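Local coordinates for protein GMP reductase (Trypanosoma brucei brucei, PDB 6JIG) that probably catalyses the NADPH-dependent deamination of GMP to IMP, and carries a pair of CBS domains that bind guanine nucleotides and serve allosteric regulation, at residues 33-38 and 46-51; 76-81 and 404-409; 274-279 and 304-309; 113-118 and 148-153. The protein carries 1 engineered substitution. All blocks are in the same frame, centred on the assembly; numbering follows the deposited sequence.

Contact 1: 33-38 and 46-51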
loop_
_atom_site.group_PDB
_atom_site.type_symbol
_atom_site.label_atom_id
_atom_site.label_comp_id
_atom_site.label_asym_id
_atom_site.label_seq_id
_atom_site.Cartn_x
_atom_site.Cartn_y
_atom_site.Cartn_z
ATOM N N VAL A 33 9.451 -11.989 -44.481
ATOM C CA VAL A 33 8.226 -12.430 -43.822
ATOM C C VAL A 33 7.073 -11.554 -44.317
ATOM O O VAL A 33 7.018 -10.361 -44.016
ATOM C CB VAL A 33 8.368 -12.359 -42.295
ATOM C CG1 VAL A 33 7.169 -12.951 -41.615
ATOM C CG2 VAL A 33 9.650 -13.072 -41.834
ATOM N N ASN A 34 6.146 -12.147 -45.063
ATOM C CA ASN A 34 5.030 -11.438 -45.680
ATOM C C ASN A 34 3.795 -11.578 -44.798
ATOM O O ASN A 34 3.423 -12.699 -44.448
ATOM C CB ASN A 34 4.750 -12.035 -47.060
ATOM C CG ASN A 34 3.681 -11.305 -47.806
ATOM O OD1 ASN A 34 2.496 -11.463 -47.528
ATOM N ND2 ASN A 34 4.088 -10.524 -48.799
ATOM N N THR A 35 3.152 -10.457 -44.457
ATOM C CA THR A 35 1.993 -10.502 -43.566
ATOM C C THR A 35 0.670 -10.277 -44.278
ATOM O O THR A 35 -0.341 -10.063 -43.604
ATOM C CB THR A 35 2.120 -9.480 -42.433
ATOM O OG1 THR A 35 2.227 -8.158 -42.979
ATOM C CG2 THR A 35 3.326 -9.791 -41.540
ATOM N N THR A 36 0.632 -10.327 -45.614
ATOM C CA THR A 36 -0.624 -10.059 -46.307
ATOM C C THR A 36 -1.659 -11.151 -46.021
ATOM O O THR A 36 -1.328 -12.328 -45.860
ATOM C CB THR A 36 -0.395 -9.914 -47.819
ATOM O OG1 THR A 36 -0.001 -11.175 -48.360
ATOM C CG2 THR A 36 0.693 -8.904 -48.092
ATOM N N THR A 37 -2.924 -10.752 -45.935
ATOM C CA THR A 37 -3.958 -11.650 -45.439
ATOM C C THR A 37 -5.293 -11.227 -46.037
ATOM O O THR A 37 -5.369 -10.271 -46.813
ATOM C CB THR A 37 -3.998 -11.644 -43.901
ATOM O OG1 THR A 37 -4.785 -12.749 -43.443
ATOM C CG2 THR A 37 -4.627 -10.352 -43.385
ATOM N N ARG A 38 -6.350 -11.948 -45.670
ATOM C CA ARG A 38 -7.707 -11.635 -46.096
ATOM C C ARG A 38 -8.539 -11.209 -44.897
ATOM O O ARG A 38 -8.552 -11.889 -43.860
ATOM C CB ARG A 38 -8.360 -12.831 -46.787
ATOM C CG ARG A 38 -7.549 -13.367 -47.961
ATOM C CD ARG A 38 -8.398 -14.200 -48.903
ATOM N NE ARG A 38 -9.112 -13.346 -49.843
ATOM C CZ ARG A 38 -8.697 -13.061 -51.076
ATOM N NH1 ARG A 38 -7.562 -13.571 -51.548
ATOM N NH2 ARG A 38 -9.427 -12.259 -51.841
ATOM N N SER A 46 -2.683 -5.738 -46.243
ATOM C CA SER A 46 -1.237 -5.918 -46.154
ATOM C C SER A 46 -0.797 -6.357 -44.758
ATOM O O SER A 46 0.223 -7.044 -44.627
ATOM C CB SER A 46 -0.511 -4.637 -46.545
ATOM O OG SER A 46 -0.670 -4.389 -47.936
ATOM N N ILE A 47 -1.495 -5.921 -43.706
ATOM C CA ILE A 47 -1.174 -6.380 -42.345
ATOM C C ILE A 47 -2.469 -6.871 -41.700
ATOM O O ILE A 47 -3.557 -6.412 -42.066
ATOM C CB ILE A 47 -0.511 -5.287 -41.482
ATOM C CG1 ILE A 47 -1.444 -4.076 -41.331
ATOM C CG2 ILE A 47 0.867 -4.909 -42.012
ATOM C CD1 ILE A 47 -1.012 -3.099 -40.268
ATOM N N PRO A 48 -2.408 -7.806 -40.750
ATOM C CA PRO A 48 -3.644 -8.439 -40.274
ATOM C C PRO A 48 -4.297 -7.753 -39.080
ATOM O O PRO A 48 -4.834 -8.451 -38.220
ATOM C CB PRO A 48 -3.184 -9.859 -39.904
ATOM C CG PRO A 48 -1.728 -9.724 -39.588
ATOM C CD PRO A 48 -1.196 -8.558 -40.380
ATOM N N ILE A 49 -4.269 -6.424 -39.012
ATOM C CA ILE A 49 -4.710 -5.661 -37.845
ATOM C C ILE A 49 -5.977 -4.897 -38.213
ATOM O O ILE A 49 -5.985 -4.141 -39.192
ATOM C CB ILE A 49 -3.627 -4.675 -37.365
ATOM C CG1 ILE A 49 -2.242 -5.327 -37.342
ATOM C CG2 ILE A 49 -3.998 -4.115 -35.993
ATOM C CD1 ILE A 49 -2.134 -6.446 -36.369
ATOM N N VAL A 50 -7.032 -5.082 -37.423
ATOM C CA VAL A 50 -8.319 -4.417 -37.612
ATOM C C VAL A 50 -8.622 -3.620 -36.349
ATOM O O VAL A 50 -8.615 -4.178 -35.243
ATOM C CB VAL A 50 -9.443 -5.424 -37.898
ATOM C CG1 VAL A 50 -10.765 -4.698 -38.152
ATOM C CG2 VAL A 50 -9.087 -6.317 -39.092
ATOM N N ALA A 51 -8.876 -2.321 -36.501
ATOM C CA ALA A 51 -9.289 -1.517 -35.352
ATOM C C ALA A 51 -10.740 -1.805 -34.990
ATOM O O ALA A 51 -11.614 -1.854 -35.858
ATOM C CB ALA A 51 -9.113 -0.024 -35.643
#
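T35 reaches across to the backbone of S46 through a single hydroxyl: OG1 donates to S46 O at 2.8 Å. The donor lies in the carbonyl plane, at a C=O...donor angle of 150°. What brings the hydroxyl there is its place between the backbone N and the carbonyl carbon (chi1 60°), with the methyl turned to the N side. The backbones are close here as well, since the CA atoms of T36 and S46 are 4.2 Å apart, yet the nearby T36 N meets S46 O at a poor angle, so the hydroxyl makes the one hydrogen bond between these segments. I47 lies alongside T35, and its CG2 comes within 3.7 Å of T35 OG1. Further on, T37 crosses P48 at about a right angle, with CG2 at 3.8 Å from P48 CB. The OG1 of T37 is turned elsewhere and bonds to D369 O. This buried side is the foot of a TIM barrel: residues 46-48 lead into strand 49-51, the first of eight parallel strands, while T37 opens the antiparallel hairpin 37-40/43-45. V444 and L451 of helix 440-457 pack against I47 and P48. The solvent side is looser. T36 is exposed, and its CG2 comes no nearer to S46 than 4.0 Å from S46 O. Local bonds hold it instead, because N34 OD1 accepts from T36 OG1 at 2.6 Å and from T36 N at 2.9 Å, the latter closing an Asx turn. S46 OG bonds Q220 O.

Contact 2: 76-81 and 404-409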
loop_
_atom_site.group_PDB
_atom_site.type_symbol
_atom_site.label_atom_id
_atom_site.label_comp_id
_atom_site.label_asym_id
_atom_site.label_seq_id
_atom_site.Cartn_x
_atom_site.Cartn_y
_atom_site.Cartn_z
ATOM N N HIS A 76 -17.751 2.413 -35.876
ATOM C CA HIS A 76 -18.773 1.948 -34.954
ATOM C C HIS A 76 -20.130 2.558 -35.314
ATOM O O HIS A 76 -20.217 3.565 -36.033
ATOM C CB HIS A 76 -18.384 2.293 -33.514
ATOM C CG HIS A 76 -18.540 3.741 -33.181
ATOM N ND1 HIS A 76 -19.728 4.270 -32.718
ATOM C CD2 HIS A 76 -17.664 4.769 -33.234
ATOM C CE1 HIS A 76 -19.578 5.568 -32.516
ATOM N NE2 HIS A 76 -18.336 5.897 -32.823
ATOM N N ARG A 77 -21.196 1.923 -34.819
ATOM C CA ARG A 77 -22.570 2.278 -35.158
ATOM C C ARG A 77 -23.314 2.958 -34.014
ATOM O O ARG A 77 -24.535 3.136 -34.094
ATOM C CB ARG A 77 -23.336 1.033 -35.605
ATOM C CG ARG A 77 -23.654 0.048 -34.460
ATOM C CD ARG A 77 -24.358 -1.193 -34.977
ATOM N NE ARG A 77 -24.269 -2.322 -34.043
ATOM C CZ ARG A 77 -25.275 -2.733 -33.281
ATOM N NH1 ARG A 77 -26.444 -2.108 -33.334
ATOM N NH2 ARG A 77 -25.117 -3.773 -32.468
ATOM N N PHE A 78 -22.617 3.350 -32.955
ATOM C CA PHE A 78 -23.258 4.055 -31.847
ATOM C C PHE A 78 -23.286 5.553 -32.146
ATOM O O PHE A 78 -22.746 6.395 -31.436
ATOM C CB PHE A 78 -22.547 3.742 -30.539
ATOM C CG PHE A 78 -22.937 2.405 -29.954
ATOM C CD1 PHE A 78 -23.390 1.386 -30.772
ATOM C CD2 PHE A 78 -22.859 2.169 -28.584
ATOM C CE1 PHE A 78 -23.753 0.157 -30.260
ATOM C CE2 PHE A 78 -23.223 0.935 -28.060
ATOM C CZ PHE A 78 -23.673 -0.071 -28.902
ATOM N N CYS A 79 -23.913 5.853 -33.270
ATOM C CA CYS A 79 -24.095 7.197 -33.785
ATOM C C CYS A 79 -25.304 7.155 -34.705
ATOM O O CYS A 79 -25.805 6.084 -35.056
ATOM C CB CYS A 79 -22.853 7.693 -34.521
ATOM S SG CYS A 79 -22.162 6.434 -35.610
ATOM N N SER A 80 -25.784 8.332 -35.095
ATOM C CA SER A 80 -26.839 8.367 -36.094
ATOM C C SER A 80 -26.302 7.824 -37.416
ATOM O O SER A 80 -25.093 7.821 -37.662
ATOM C CB SER A 80 -27.360 9.788 -36.276
ATOM O OG SER A 80 -26.463 10.549 -37.058
ATOM N N ILE A 81 -27.212 7.319 -38.255
ATOM C CA ILE A 81 -26.811 6.895 -39.594
ATOM C C ILE A 81 -26.095 8.034 -40.303
ATOM O O ILE A 81 -25.025 7.848 -40.893
ATOM C CB ILE A 81 -28.031 6.425 -40.403
ATOM C CG1 ILE A 81 -28.722 5.244 -39.733
ATOM C CG2 ILE A 81 -27.608 6.058 -41.818
ATOM C CD1 ILE A 81 -30.042 4.865 -40.422
ATOM N N PHE A 404 -22.970 1.113 -19.684
ATOM C CA PHE A 404 -23.857 2.265 -19.543
ATOM C C PHE A 404 -23.344 3.470 -20.328
ATOM O O PHE A 404 -24.126 4.161 -20.993
ATOM C CB PHE A 404 -24.027 2.623 -18.064
ATOM C CG PHE A 404 -25.079 1.814 -17.361
ATOM C CD1 PHE A 404 -26.309 1.583 -17.958
ATOM C CD2 PHE A 404 -24.839 1.282 -16.103
ATOM C CE1 PHE A 404 -27.281 0.836 -17.310
ATOM C CE2 PHE A 404 -25.808 0.535 -15.449
ATOM C CZ PHE A 404 -27.030 0.314 -16.055
ATOM N N GLY A 405 -22.035 3.731 -20.270
ATOM C CA GLY A 405 -21.501 4.945 -20.871
ATOM C C GLY A 405 -21.726 5.007 -22.371
ATOM O O GLY A 405 -22.196 6.020 -22.900
ATOM N N ALA A 406 -21.404 3.917 -23.075
ATOM C CA ALA A 406 -21.572 3.893 -24.525
ATOM C C ALA A 406 -23.043 3.951 -24.930
ATOM O O ALA A 406 -23.368 4.491 -25.994
ATOM C CB ALA A 406 -20.907 2.644 -25.114
ATOM N N ASN A 407 -23.945 3.420 -24.101
ATOM C CA ASN A 407 -25.347 3.350 -24.501
ATOM C C ASN A 407 -26.094 4.662 -24.262
ATOM O O ASN A 407 -27.006 4.996 -25.031
ATOM C CB ASN A 407 -26.039 2.195 -23.779
ATOM C CG ASN A 407 -25.967 0.900 -24.564
ATOM O OD1 ASN A 407 -26.716 0.702 -25.523
ATOM N ND2 ASN A 407 -25.053 0.015 -24.170
ATOM N N LEU A 408 -25.733 5.408 -23.213
ATOM C CA LEU A 408 -26.283 6.751 -23.045
ATOM C C LEU A 408 -25.764 7.691 -24.125
ATOM O O LEU A 408 -26.501 8.567 -24.595
ATOM C CB LEU A 408 -25.949 7.295 -21.654
ATOM N N SER A 409 -24.502 7.514 -24.533
ATOM C CA SER A 409 -23.949 8.301 -25.630
ATOM C C SER A 409 -24.602 7.943 -26.962
ATOM O O SER A 409 -24.769 8.816 -27.824
ATOM C CB SER A 409 -22.436 8.096 -25.692
ATOM O OG SER A 409 -21.888 8.606 -26.892
#
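The CA atoms of F78 and A406 are the closest pair, 7.5 Å apart, and F78 sits at the centre of an inverse gamma turn (phi -87°, psi 58°) that presents its side chain to helix 404-414. Closing the turn is a weak bond from C79 N to R77 O. A second restraint comes from H76, whose ND1 accepts from F78 N at 3.0 Å, while its NE2 is bonded to E59. With CG anti to the carbonyl carbon, chi1 -79° sends the phenyl ring toward the helix, and its CD2 is the closest atom. CD2 lies 3.5 Å from A406 O and 4.0 Å from A406 CB, and the carbonyl oxygen approaches the ring obliquely. N407 adds only a peripheral touch, its OD1 standing 4.3 Å from F78 CE2, while its ND2 is bonded back to G403 O. The ring also rests on M401, a residue that binds GMP in the catalytic domain, and A406 packs on D55 and R399. Since no hydrogen bond or salt bridge crosses between the segments, the loop and the helix beside the GMP pocket meet by van der Waals packing, probably with at most a weakly polar contribution from the carbonyl.

Contact 3: 274-279 and 304-309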
loop_
_atom_site.group_PDB
_atom_site.type_symbol
_atom_site.label_atom_id
_atom_site.label_comp_id
_atom_site.label_asym_id
_atom_site.label_seq_id
_atom_site.Cartn_x
_atom_site.Cartn_y
_atom_site.Cartn_z
ATOM N N ARG A 274 -30.526 -11.094 -45.315
ATOM C CA ARG A 274 -31.129 -9.883 -45.866
ATOM C C ARG A 274 -30.102 -9.040 -46.607
ATOM O O ARG A 274 -30.390 -8.497 -47.683
ATOM C CB ARG A 274 -31.779 -9.070 -44.750
ATOM C CG ARG A 274 -32.657 -7.932 -45.228
ATOM C CD ARG A 274 -33.791 -7.665 -44.230
ATOM N NE ARG A 274 -33.295 -7.631 -42.857
ATOM C CZ ARG A 274 -33.580 -8.531 -41.913
ATOM N NH1 ARG A 274 -34.384 -9.558 -42.174
ATOM N NH2 ARG A 274 -33.053 -8.400 -40.699
ATOM N N LEU A 275 -28.897 -8.918 -46.046
ATOM C CA LEU A 275 -27.862 -8.102 -46.666
ATOM C C LEU A 275 -27.364 -8.725 -47.964
ATOM O O LEU A 275 -27.088 -8.010 -48.935
ATOM C CB LEU A 275 -26.701 -7.894 -45.688
ATOM C CG LEU A 275 -27.058 -7.003 -44.496
ATOM C CD1 LEU A 275 -25.986 -7.117 -43.424
ATOM C CD2 LEU A 275 -27.227 -5.552 -44.937
ATOM N N LYS A 276 -27.231 -10.051 -48.006
ATOM C CA LYS A 276 -26.824 -10.684 -49.253
ATOM C C LYS A 276 -27.957 -10.681 -50.268
ATOM O O LYS A 276 -27.695 -10.757 -51.473
ATOM C CB LYS A 276 -26.348 -12.129 -49.018
ATOM C CG LYS A 276 -25.160 -12.300 -48.052
ATOM C CD LYS A 276 -23.864 -11.705 -48.606
ATOM C CE LYS A 276 -23.066 -12.701 -49.427
ATOM N NZ LYS A 276 -21.899 -12.031 -50.050
ATOM N N GLY A 277 -29.205 -10.583 -49.808
ATOM C CA GLY A 277 -30.345 -10.646 -50.704
ATOM C C GLY A 277 -30.740 -9.339 -51.356
ATOM O O GLY A 277 -31.549 -9.355 -52.290
ATOM N N ASP A 278 -30.197 -8.211 -50.891
ATOM C CA ASP A 278 -30.545 -6.905 -51.429
ATOM C C ASP A 278 -29.406 -6.381 -52.284
ATOM O O ASP A 278 -28.277 -6.261 -51.781
ATOM C CB ASP A 278 -30.842 -5.926 -50.300
ATOM C CG ASP A 278 -31.572 -4.675 -50.775
ATOM O OD1 ASP A 278 -31.115 -4.038 -51.742
ATOM O OD2 ASP A 278 -32.606 -4.321 -50.171
ATOM N N PRO A 279 -29.645 -6.040 -53.558
ATOM C CA PRO A 279 -28.549 -5.518 -54.398
ATOM C C PRO A 279 -27.956 -4.225 -53.874
ATOM O O PRO A 279 -26.808 -3.912 -54.207
ATOM C CB PRO A 279 -29.221 -5.306 -55.766
ATOM C CG PRO A 279 -30.436 -6.171 -55.735
ATOM C CD PRO A 279 -30.907 -6.157 -54.306
ATOM N N GLY A 304 -24.385 -17.082 -45.757
ATOM C CA GLY A 304 -23.728 -16.281 -46.770
ATOM C C GLY A 304 -22.610 -15.362 -46.303
ATOM O O GLY A 304 -22.123 -14.561 -47.113
ATOM N N ALA A 305 -22.170 -15.453 -45.041
ATOM C CA ALA A 305 -21.124 -14.557 -44.553
ATOM C C ALA A 305 -19.843 -14.688 -45.368
ATOM O O ALA A 305 -19.382 -15.793 -45.668
ATOM C CB ALA A 305 -20.817 -14.842 -43.072
ATOM N N ASP A 306 -19.255 -13.540 -45.710
ATOM C CA ASP A 306 -17.944 -13.472 -46.341
ATOM C C ASP A 306 -16.791 -13.426 -45.344
ATOM O O ASP A 306 -15.631 -13.512 -45.758
ATOM C CB ASP A 306 -17.864 -12.239 -47.245
ATOM C CG ASP A 306 -18.919 -12.266 -48.328
ATOM O OD1 ASP A 306 -18.808 -13.149 -49.196
ATOM O OD2 ASP A 306 -19.867 -11.451 -48.277
ATOM N N GLY A 307 -17.078 -13.241 -44.061
ATOM C CA GLY A 307 -16.063 -13.303 -43.024
ATOM C C GLY A 307 -16.759 -13.497 -41.695
ATOM O O GLY A 307 -17.945 -13.179 -41.553
ATOM N N LEU A 308 -16.023 -14.041 -40.720
ATOM C CA LEU A 308 -16.566 -14.330 -39.393
ATOM C C LEU A 308 -15.762 -13.589 -38.338
ATOM O O LEU A 308 -14.536 -13.476 -38.446
ATOM C CB LEU A 308 -16.534 -15.830 -39.073
ATOM C CG LEU A 308 -17.288 -16.711 -40.061
ATOM C CD1 LEU A 308 -17.031 -18.194 -39.791
ATOM C CD2 LEU A 308 -18.766 -16.392 -39.975
ATOM N N LYS A 309 -16.445 -13.069 -37.323
ATOM C CA LYS A 309 -15.758 -12.404 -36.222
ATOM C C LYS A 309 -15.928 -13.281 -34.981
ATOM O O LYS A 309 -17.054 -13.608 -34.599
ATOM C CB LYS A 309 -16.281 -10.979 -35.993
ATOM C CG LYS A 309 -15.333 -10.149 -35.085
ATOM C CD LYS A 309 -15.242 -8.666 -35.494
ATOM C CE LYS A 309 -16.551 -7.917 -35.236
ATOM N NZ LYS A 309 -16.975 -7.990 -33.780
#
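D306 OD2 takes two donors: K276 NZ, at 2.8 Å in a salt bridge, and the backbone N of I286 on the neighbouring barrel strand. OD2 offers NZ its syn lone pair, on the side of the other carboxylate oxygen, and NZ also stands 3.4 Å from D306 OD1. That second oxygen has a long, weak ion pair with R41. The lysine arrives by a folded route. Its chain bends at CB-CG and again at CG-CD (chi2 -67°, chi3 -89°), which carries it over the backbone of G304 before it reaches the acid. On the way CE passes 3.1 Å from G304 O, and CG comes within 3.9 Å of the same oxygen. G304 has a positive phi of 108° and ends helix 294-302 in a Schellman motif; it carries no side chain, and a CB there would fall 3.2 Å from K276 CG. The amide of I286 and the lysine together would be expected to stabilise the negative charge of D306. The pair ties the end of helix 266-277, after the fourth barrel strand, to the loop entering the sixth, past the fifth strand 285-291, at the N-terminal end of the strands of a TIM barrel.

Contact 4: 113-118 and 148-153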
loop_
_atom_site.group_PDB
_atom_site.type_symbol
_atom_site.label_atom_id
_atom_site.label_comp_id
_atom_site.label_asym_id
_atom_site.label_seq_id
_atom_site.Cartn_x
_atom_site.Cartn_y
_atom_site.Cartn_z
ATOM N N GLU A 113 -12.882 34.230 -47.138
ATOM C CA GLU A 113 -13.712 33.110 -47.562
ATOM C C GLU A 113 -12.873 31.982 -48.155
ATOM O O GLU A 113 -13.254 30.809 -48.051
ATOM C CB GLU A 113 -14.770 33.594 -48.549
ATOM C CG GLU A 113 -15.828 34.459 -47.874
ATOM C CD GLU A 113 -16.651 35.272 -48.848
ATOM O OE1 GLU A 113 -17.892 35.304 -48.691
ATOM O OE2 GLU A 113 -16.062 35.885 -49.763
ATOM N N ALA A 114 -11.733 32.313 -48.764
ATOM C CA ALA A 114 -10.814 31.278 -49.229
ATOM C C ALA A 114 -10.291 30.452 -48.062
ATOM O O ALA A 114 -10.277 29.217 -48.121
ATOM C CB ALA A 114 -9.667 31.907 -50.013
ATOM N N TRP A 115 -9.871 31.117 -46.980
ATOM C CA TRP A 115 -9.377 30.390 -45.812
ATOM C C TRP A 115 -10.452 29.479 -45.239
ATOM O O TRP A 115 -10.158 28.363 -44.798
ATOM C CB TRP A 115 -8.889 31.363 -44.736
ATOM C CG TRP A 115 -7.528 31.915 -44.983
ATOM C CD1 TRP A 115 -7.218 33.183 -45.380
ATOM C CD2 TRP A 115 -6.284 31.222 -44.842
ATOM N NE1 TRP A 115 -5.856 33.321 -45.498
ATOM C CE2 TRP A 115 -5.260 32.131 -45.173
ATOM C CE3 TRP A 115 -5.936 29.921 -44.466
ATOM C CZ2 TRP A 115 -3.909 31.778 -45.146
ATOM C CZ3 TRP A 115 -4.593 29.573 -44.437
ATOM C CH2 TRP A 115 -3.597 30.499 -44.778
ATOM N N GLU A 116 -11.706 29.937 -45.235
ATOM C CA GLU A 116 -12.790 29.097 -44.734
ATOM C C GLU A 116 -13.005 27.881 -45.631
ATOM O O GLU A 116 -13.235 26.772 -45.137
ATOM C CB GLU A 116 -14.077 29.915 -44.605
ATOM N N GLY A 117 -12.929 28.064 -46.950
ATOM C CA GLY A 117 -13.050 26.924 -47.845
ATOM C C GLY A 117 -11.900 25.943 -47.695
ATOM O O GLY A 117 -12.088 24.728 -47.795
ATOM N N LEU A 118 -10.697 26.452 -47.449
ATOM C CA LEU A 118 -9.558 25.556 -47.292
ATOM C C LEU A 118 -9.672 24.730 -46.018
ATOM O O LEU A 118 -9.184 23.597 -45.968
ATOM C CB LEU A 118 -8.260 26.358 -47.312
ATOM C CG LEU A 118 -7.916 26.942 -48.683
ATOM C CD1 LEU A 118 -6.891 28.044 -48.533
ATOM C CD2 LEU A 118 -7.423 25.866 -49.643
ATOM N N HIS A 148 -0.594 28.806 -49.879
ATOM C CA HIS A 148 0.596 29.616 -50.110
ATOM C C HIS A 148 0.238 30.979 -50.693
ATOM O O HIS A 148 0.806 31.999 -50.285
ATOM C CB HIS A 148 1.556 28.859 -51.029
ATOM C CG HIS A 148 2.741 29.660 -51.472
ATOM N ND1 HIS A 148 2.759 30.379 -52.650
ATOM C CD2 HIS A 148 3.960 29.836 -50.907
ATOM C CE1 HIS A 148 3.932 30.974 -52.784
ATOM N NE2 HIS A 148 4.681 30.656 -51.743
ATOM N N ASP A 149 -0.715 31.021 -51.632
ATOM C CA ASP A 149 -1.107 32.284 -52.256
ATOM C C ASP A 149 -1.797 33.242 -51.294
ATOM O O ASP A 149 -1.897 34.436 -51.600
ATOM C CB ASP A 149 -2.051 32.040 -53.430
ATOM C CG ASP A 149 -1.498 31.073 -54.434
ATOM O OD1 ASP A 149 -0.263 31.041 -54.620
ATOM O OD2 ASP A 149 -2.310 30.346 -55.046
ATOM N N LEU A 150 -2.310 32.752 -50.171
ATOM C CA LEU A 150 -3.005 33.594 -49.209
ATOM C C LEU A 150 -2.106 34.098 -48.089
ATOM O O LEU A 150 -2.585 34.846 -47.230
ATOM C CB LEU A 150 -4.176 32.833 -48.581
ATOM C CG LEU A 150 -5.283 32.297 -49.485
ATOM C CD1 LEU A 150 -6.322 31.579 -48.633
ATOM C CD2 LEU A 150 -5.914 33.426 -50.279
ATOM N N LYS A 151 -0.829 33.699 -48.066
ATOM C CA LYS A 151 -0.033 33.878 -46.857
ATOM C C LYS A 151 0.251 35.344 -46.552
ATOM O O LYS A 151 0.502 35.679 -45.391
ATOM C CB LYS A 151 1.272 33.073 -46.955
ATOM C CG LYS A 151 1.167 31.697 -46.274
ATOM C CD LYS A 151 2.393 30.825 -46.501
ATOM N N LEU A 152 0.194 36.225 -47.550
ATOM C CA LEU A 152 0.437 37.647 -47.335
ATOM C C LEU A 152 -0.777 38.505 -47.670
ATOM O O LEU A 152 -0.645 39.729 -47.774
ATOM C CB LEU A 152 1.646 38.121 -48.151
ATOM C CG LEU A 152 2.995 37.430 -47.935
ATOM C CD1 LEU A 152 4.028 37.931 -48.942
ATOM C CD2 LEU A 152 3.496 37.625 -46.502
ATOM N N ALA A 153 -1.950 37.907 -47.829
ATOM C CA ALA A 153 -3.128 38.637 -48.269
ATOM C C ALA A 153 -3.864 39.260 -47.090
ATOM O O ALA A 153 -3.778 38.786 -45.955
ATOM C CB ALA A 153 -4.078 37.714 -49.033
#
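L150 drives its CD1 methyl onto the W115 indole: the carbon stands 3.5 Å from the centroid of the five-membered ring and only 6° off the ring normal, a CH-pi contact over the face. The leucine gets there by a fully extended end, its CG anti to the carbonyl carbon (chi1 -59°) and CD1 trans along the chain (chi2 180°). W115 likewise places CG beside its backbone N, and its ring plane is swung to lie over the incoming leucine, the two side chains sliding past each other in opposite directions. Consequently CB of L150 is also covered, at 3.5 Å from W115 NE1. The same CD1 touches A114 CB at 3.6 Å. L118 meets it tip to tip, with CD1 of L118 also 3.6 Å from CD1 of L150. From that methyl, the indole, the alanine and the leucine lie in roughly perpendicular directions, so three side chains of one helix meet this carbon from three directions. The backbone behind it is set by the type I turn L150-A153, where A153 N bonds L150 O. L162 of helix 159-162 also packs on L150, whereas L152 O bonds R187 of a second subunit. This core joins helix 111-118 to the loop following strand 141-146 within a CBS domain, and L118 extends it toward G128 and C129 of the regulatory GMP site.

How the contacts relate
Following the chain from the N terminus, contact 1 closes first, spanning just the hairpin 37-40/43-45 and fixing it to the entrance of the first barrel strand. Contact 2 then opens after strand 72-75 and closes only at helix 404-414, so its loop of over three hundred residues embraces both remaining contacts. Contact 4 comes first within it, a short closure inside the first CBS domain; contact 3 follows in the catalytic barrel, joining the helix after the fourth strand to the entry of the sixth. Contacts 3 and 4 are in series, and none of the four cross. Contacts 1 and 3 reach the same barrel sheet, their centres about 22 Å apart, whereas contact 4 lies about 47 Å from contact 3, centre to centre.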